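PDB 5YLO: probable enoyl-CoA hydratase/isomerase from Pseudomonas aeruginosa PAO1, which probably isomerises Δ3-enoyl-CoA thioesters to their Δ2 forms, a step in the metabolism of unsaturated fatty acids. Local coordinates for residues L96-K101 with L216-A221; E174-L177 with L181-E184. All blocks are in the same frame, centred on the assembly; numbering follows the deposited sequence.

Contact 1. Residues L96-K101 with L216-A221; sequences LHALDK and LLRDGA
Arg218 reaches from helix 207-220 to the end of helix 85-97, where it meets His97 and Ala98; in this crotonase fold the touching between residues 96-101 and 216-221 is done mainly by one long side chain. The Arg218 chain runs extended as far as CD and then bends at chi3 (56°), which lays the guanidinium against the turn where Ala98 leaves helical geometry. There the methyl of Ala98 sits over the centre of one guanidinium face, CB 3.8 Å from Arg218 CZ, with Ala98 CA 3.6 Å from Arg218 NH1.

The aliphatic part of the same chain passes His97. With CG anti to the backbone N (chi1 164°), the imidazole brings CE1 to 3.5 Å from Arg218 CD, and the two side chains run past each other in opposite directions, the ring and guanidinium planes 70° apart. On its other contacts His97 meets Trp150 edge-to-face and packs on Leu225 of the third subunit. Asp100 OD1 lies 5.1 Å from Arg218 NH2, too far for a salt bridge, though it may still steady the positive charge. A water in the guanidinium plane joins the segments: it donates to His97 O at 3.2 Å and weakly accepts from Arg218 NH1 at 2.6 Å.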
loop_
_atom_site.group_PDB
_atom_site.type_symbol
_atom_site.label_atom_id
_atom_site.label_comp_id
_atom_site.label_asym_id
_atom_site.label_seq_id
_atom_site.Cartn_x
_atom_site.Cartn_y
_atom_site.Cartn_z
ATOM N N LEU A 96 9.086 -9.124 17.996
ATOM C CA LEU A 96 7.724 -9.575 17.727
ATOM C C LEU A 96 7.390 -9.427 16.249
ATOM O O LEU A 96 6.783 -10.318 15.645
ATOM C CB LEU A 96 6.722 -8.798 18.579
ATOM C CG LEU A 96 5.259 -9.205 18.386
ATOM C CD1 LEU A 96 5.056 -10.666 18.762
ATOM C CD2 LEU A 96 4.341 -8.302 19.195
ATOM N N HIS A 97 7.789 -8.303 15.653
ATOM C CA HIS A 97 7.481 -8.046 14.252
ATOM C C HIS A 97 8.167 -9.053 13.336
ATOM O O HIS A 97 7.604 -9.451 12.311
ATOM C CB HIS A 97 7.889 -6.616 13.899
ATOM C CG HIS A 97 7.978 -6.349 12.430
ATOM N ND1 HIS A 97 9.169 -6.067 11.795
ATOM C CD2 HIS A 97 7.022 -6.312 11.471
ATOM C CE1 HIS A 97 8.945 -5.873 10.508
ATOM N NE2 HIS A 97 7.651 -6.016 10.284
ATOM N N ALA A 98 9.377 -9.481 13.694
ATOM C CA ALA A 98 10.165 -10.402 12.885
ATOM C C ALA A 98 10.140 -11.832 13.414
ATOM O O ALA A 98 10.977 -12.643 13.007
ATOM C CB ALA A 98 11.610 -9.909 12.791
ATOM N N LEU A 99 9.201 -12.156 14.300
ATOM C CA LEU A 99 9.159 -13.476 14.919
ATOM C C LEU A 99 8.939 -14.562 13.870
ATOM O O LEU A 99 8.166 -14.389 12.926
ATOM C CB LEU A 99 8.048 -13.523 15.965
ATOM C CG LEU A 99 8.124 -14.646 16.997
ATOM C CD1 LEU A 99 9.015 -14.230 18.158
ATOM C CD2 LEU A 99 6.735 -15.028 17.479
ATOM N N ASP A 100 9.616 -15.698 14.048
ATOM C CA ASP A 100 9.609 -16.756 13.043
ATOM C C ASP A 100 8.369 -17.642 13.092
ATOM O O ASP A 100 8.240 -18.538 12.250
ATOM C CB ASP A 100 10.858 -17.628 13.182
ATOM C CG ASP A 100 12.091 -16.977 12.590
ATOM O OD1 ASP A 100 11.942 -16.076 11.736
ATOM O OD2 ASP A 100 13.212 -17.377 12.972
ATOM N N LYS A 101 7.470 -17.425 14.041
ATOM C CA LYS A 101 6.208 -18.138 14.126
ATOM C C LYS A 101 5.058 -17.217 13.737
ATOM O O LYS A 101 5.160 -15.991 13.860
ATOM C CB LYS A 101 5.977 -18.665 15.549
ATOM C CG LYS A 101 7.177 -19.358 16.177
ATOM C CD LYS A 101 7.324 -20.800 15.724
ATOM C CE LYS A 101 8.386 -21.504 16.560
ATOM N NZ LYS A 101 8.542 -22.951 16.242
ATOM N N LEU A 216 10.636 -13.617 3.622
ATOM C CA LEU A 216 10.627 -13.120 2.251
ATOM C C LEU A 216 9.692 -11.929 2.100
ATOM O O LEU A 216 10.016 -10.965 1.395
ATOM C CB LEU A 216 10.231 -14.241 1.292
ATOM C CG LEU A 216 11.293 -15.316 1.047
ATOM C CD1 LEU A 216 10.682 -16.511 0.341
ATOM C CD2 LEU A 216 12.449 -14.748 0.235
ATOM N N LEU A 217 8.520 -11.983 2.743
ATOM C CA LEU A 217 7.610 -10.842 2.729
ATOM C C LEU A 217 8.303 -9.592 3.249
ATOM O O LEU A 217 8.225 -8.520 2.639
ATOM C CB LEU A 217 6.371 -11.147 3.575
ATOM C CG LEU A 217 5.369 -12.193 3.087
ATOM C CD1 LEU A 217 4.519 -12.668 4.250
ATOM C CD2 LEU A 217 4.491 -11.612 1.994
ATOM N N ARG A 218 9.001 -9.721 4.379
ATOM C CA ARG A 218 9.646 -8.570 4.999
ATOM C C ARG A 218 10.818 -8.077 4.158
ATOM O O ARG A 218 10.934 -6.876 3.886
ATOM C CB ARG A 218 10.099 -8.941 6.412
ATOM C CG ARG A 218 10.675 -7.800 7.229
ATOM C CD ARG A 218 10.865 -8.213 8.685
ATOM N NE ARG A 218 11.698 -9.406 8.824
ATOM C CZ ARG A 218 11.230 -10.619 9.105
ATOM N NH1 ARG A 218 9.930 -10.808 9.286
ATOM N NH2 ARG A 218 12.064 -11.645 9.209
ATOM N N ASP A 219 11.692 -8.990 3.726
ATOM C CA ASP A 219 12.830 -8.584 2.909
ATOM C C ASP A 219 12.388 -8.039 1.556
ATOM O O ASP A 219 13.035 -7.139 1.011
ATOM C CB ASP A 219 13.791 -9.758 2.711
ATOM C CG ASP A 219 14.533 -10.137 3.981
ATOM O OD1 ASP A 219 14.483 -9.361 4.959
ATOM O OD2 ASP A 219 15.175 -11.211 3.995
ATOM N N GLY A 220 11.289 -8.562 1.005
ATOM C CA GLY A 220 10.837 -8.154 -0.315
ATOM C C GLY A 220 10.406 -6.705 -0.416
ATOM O O GLY A 220 10.397 -6.149 -1.519
ATOM N N ALA A 221 10.044 -6.084 0.709
ATOM C CA ALA A 221 9.629 -4.685 0.703
ATOM C C ALA A 221 10.751 -3.736 0.302
ATOM O O ALA A 221 10.466 -2.649 -0.212
ATOM C CB ALA A 221 9.088 -4.294 2.078
HETATM O O HOH W 1 7.460 -10.140 9.176
#

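Contact 2. Residues E174-L177 with L181-E184; sequences ERAL and LVGE
Ala176 and Leu181 meet where helix 173-179 ends and the chain turns back toward strand 184-186, the outermost strand, within this chain, of the large sheet in this crotonase fold. The carbonyl of Ala176 accepts a hydrogen bond from Leu181 N at 2.7 Å, reaching back over five residues, a span also found in the Schellman motif. It is bent at the hydrogen (135°), and the donor is tilted modestly from the carbonyl plane. Val182 N adds a weak second bond to the same oxygen at 3.4 Å, so two successive amides close on one acceptor.

Just beneath these bonds lies the tight part. Ala176 CB points at the returning segment and stands 3.7 Å from Leu181 CB, with Leu181 CD2 at the same range. Leu181 holds CG anti to its N, which carries the branch past the alanine methyl and on to Leu152 and Leu156 of helix 146-156. Val182 inserts CG2 against the helix backbone, 3.8 Å from Leu177 CA. Phe133 touches Ala176, Leu181 and Val182 alike, which makes this side a small apolar core.

Toward solvent the packing thins. Leu177 is exposed, and its CB points away overall yet still touches Val182 CG2 at 4.1 Å; the chain then folds back (chi1 -170°, chi2 -86°) to lay CD2 along the backbone of Val182 to Glu184. Glu184 starts away from the helix segment, and its OE1 has a long, weak ion pair with Arg163 of the second subunit. The last touch on this looser side is Leu177 CD2, 3.4 Å from Val182 O.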
loop_
_atom_site.group_PDB
_atom_site.type_symbol
_atom_site.label_atom_id
_atom_site.label_comp_id
_atom_site.label_asym_id
_atom_site.label_seq_id
_atom_site.Cartn_x
_atom_site.Cartn_y
_atom_site.Cartn_z
ATOM N N GLU A 174 -15.283 -1.469 13.950
ATOM C CA GLU A 174 -15.816 -1.439 12.594
ATOM C C GLU A 174 -14.979 -0.539 11.697
ATOM O O GLU A 174 -14.639 -0.915 10.568
ATOM C CB GLU A 174 -17.271 -0.973 12.608
ATOM C CG GLU A 174 -18.280 -2.099 12.565
ATOM C CD GLU A 174 -19.688 -1.600 12.317
ATOM O OE1 GLU A 174 -20.636 -2.405 12.430
ATOM O OE2 GLU A 174 -19.845 -0.400 12.008
ATOM N N ARG A 175 -14.641 0.661 12.176
ATOM C CA ARG A 175 -13.842 1.570 11.363
ATOM C C ARG A 175 -12.436 1.025 11.155
ATOM O O ARG A 175 -11.877 1.140 10.058
ATOM C CB ARG A 175 -13.789 2.958 12.003
ATOM C CG ARG A 175 -13.044 3.979 11.157
ATOM C CD ARG A 175 -13.063 5.365 11.774
ATOM N NE ARG A 175 -12.451 6.344 10.880
ATOM C CZ ARG A 175 -12.312 7.634 11.166
ATOM N NH1 ARG A 175 -12.741 8.105 12.329
ATOM N NH2 ARG A 175 -11.744 8.451 10.291
ATOM N N ALA A 176 -11.850 0.429 12.196
ATOM C CA ALA A 176 -10.543 -0.202 12.045
ATOM C C ALA A 176 -10.603 -1.345 11.042
ATOM O O ALA A 176 -9.676 -1.533 10.245
ATOM C CB ALA A 176 -10.042 -0.700 13.400
ATOM N N LEU A 177 -11.692 -2.117 11.066
ATOM C CA LEU A 177 -11.865 -3.198 10.104
ATOM C C LEU A 177 -11.949 -2.659 8.681
ATOM O O LEU A 177 -11.313 -3.198 7.767
ATOM C CB LEU A 177 -13.117 -4.006 10.456
ATOM C CG LEU A 177 -13.429 -5.335 9.759
ATOM C CD1 LEU A 177 -14.195 -5.128 8.460
ATOM C CD2 LEU A 177 -12.151 -6.125 9.516
ATOM N N LEU A 181 -7.055 -1.739 9.516
ATOM C CA LEU A 181 -6.257 -1.790 10.736
ATOM C C LEU A 181 -6.271 -3.187 11.342
ATOM O O LEU A 181 -5.228 -3.698 11.768
ATOM C CB LEU A 181 -6.773 -0.754 11.735
ATOM C CG LEU A 181 -5.898 -0.424 12.942
ATOM C CD1 LEU A 181 -4.518 0.028 12.496
ATOM C CD2 LEU A 181 -6.571 0.651 13.778
ATOM N N VAL A 182 -7.440 -3.820 11.391
ATOM C CA VAL A 182 -7.566 -5.201 11.833
ATOM C C VAL A 182 -8.153 -6.008 10.685
ATOM O O VAL A 182 -8.803 -5.464 9.787
ATOM C CB VAL A 182 -8.435 -5.335 13.105
ATOM C CG1 VAL A 182 -7.911 -4.420 14.200
ATOM C CG2 VAL A 182 -9.894 -5.028 12.799
ATOM N N GLY A 183 -7.914 -7.313 10.716
ATOM C CA GLY A 183 -8.345 -8.175 9.633
ATOM C C GLY A 183 -9.709 -8.793 9.847
ATOM O O GLY A 183 -10.359 -9.223 8.890
ATOM N N GLU A 184 -10.158 -8.834 11.098
ATOM C CA GLU A 184 -11.383 -9.536 11.441
ATOM C C GLU A 184 -11.958 -8.944 12.719
ATOM O O GLU A 184 -11.219 -8.534 13.617
ATOM C CB GLU A 184 -11.119 -11.037 11.608
ATOM C CG GLU A 184 -12.350 -11.881 11.851
ATOM C CD GLU A 184 -12.027 -13.361 11.895
ATOM O OE1 GLU A 184 -10.930 -13.747 11.435
ATOM O OE2 GLU A 184 -12.868 -14.135 12.394
#

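In the fold
Contact 2 is nested in the chain between the two segments of contact 1, yet the two do not touch: their centres lie 22 Å apart and their nearest atoms about 13 Å. They share no helix or strand. Contact 1 brings together two helices far apart in sequence, at the surface, through an arginine, a histidine ring, a methyl and a water. Contact 2 is local and partly buried, joining a helix to the segment that follows it through backbone bonds and apolar side chains. Both reach the second subunit: 216-221 does so by a hydrogen bond from Arg154 of that subunit to Gly220 O, 181-184 through the weak ion pair of Glu184.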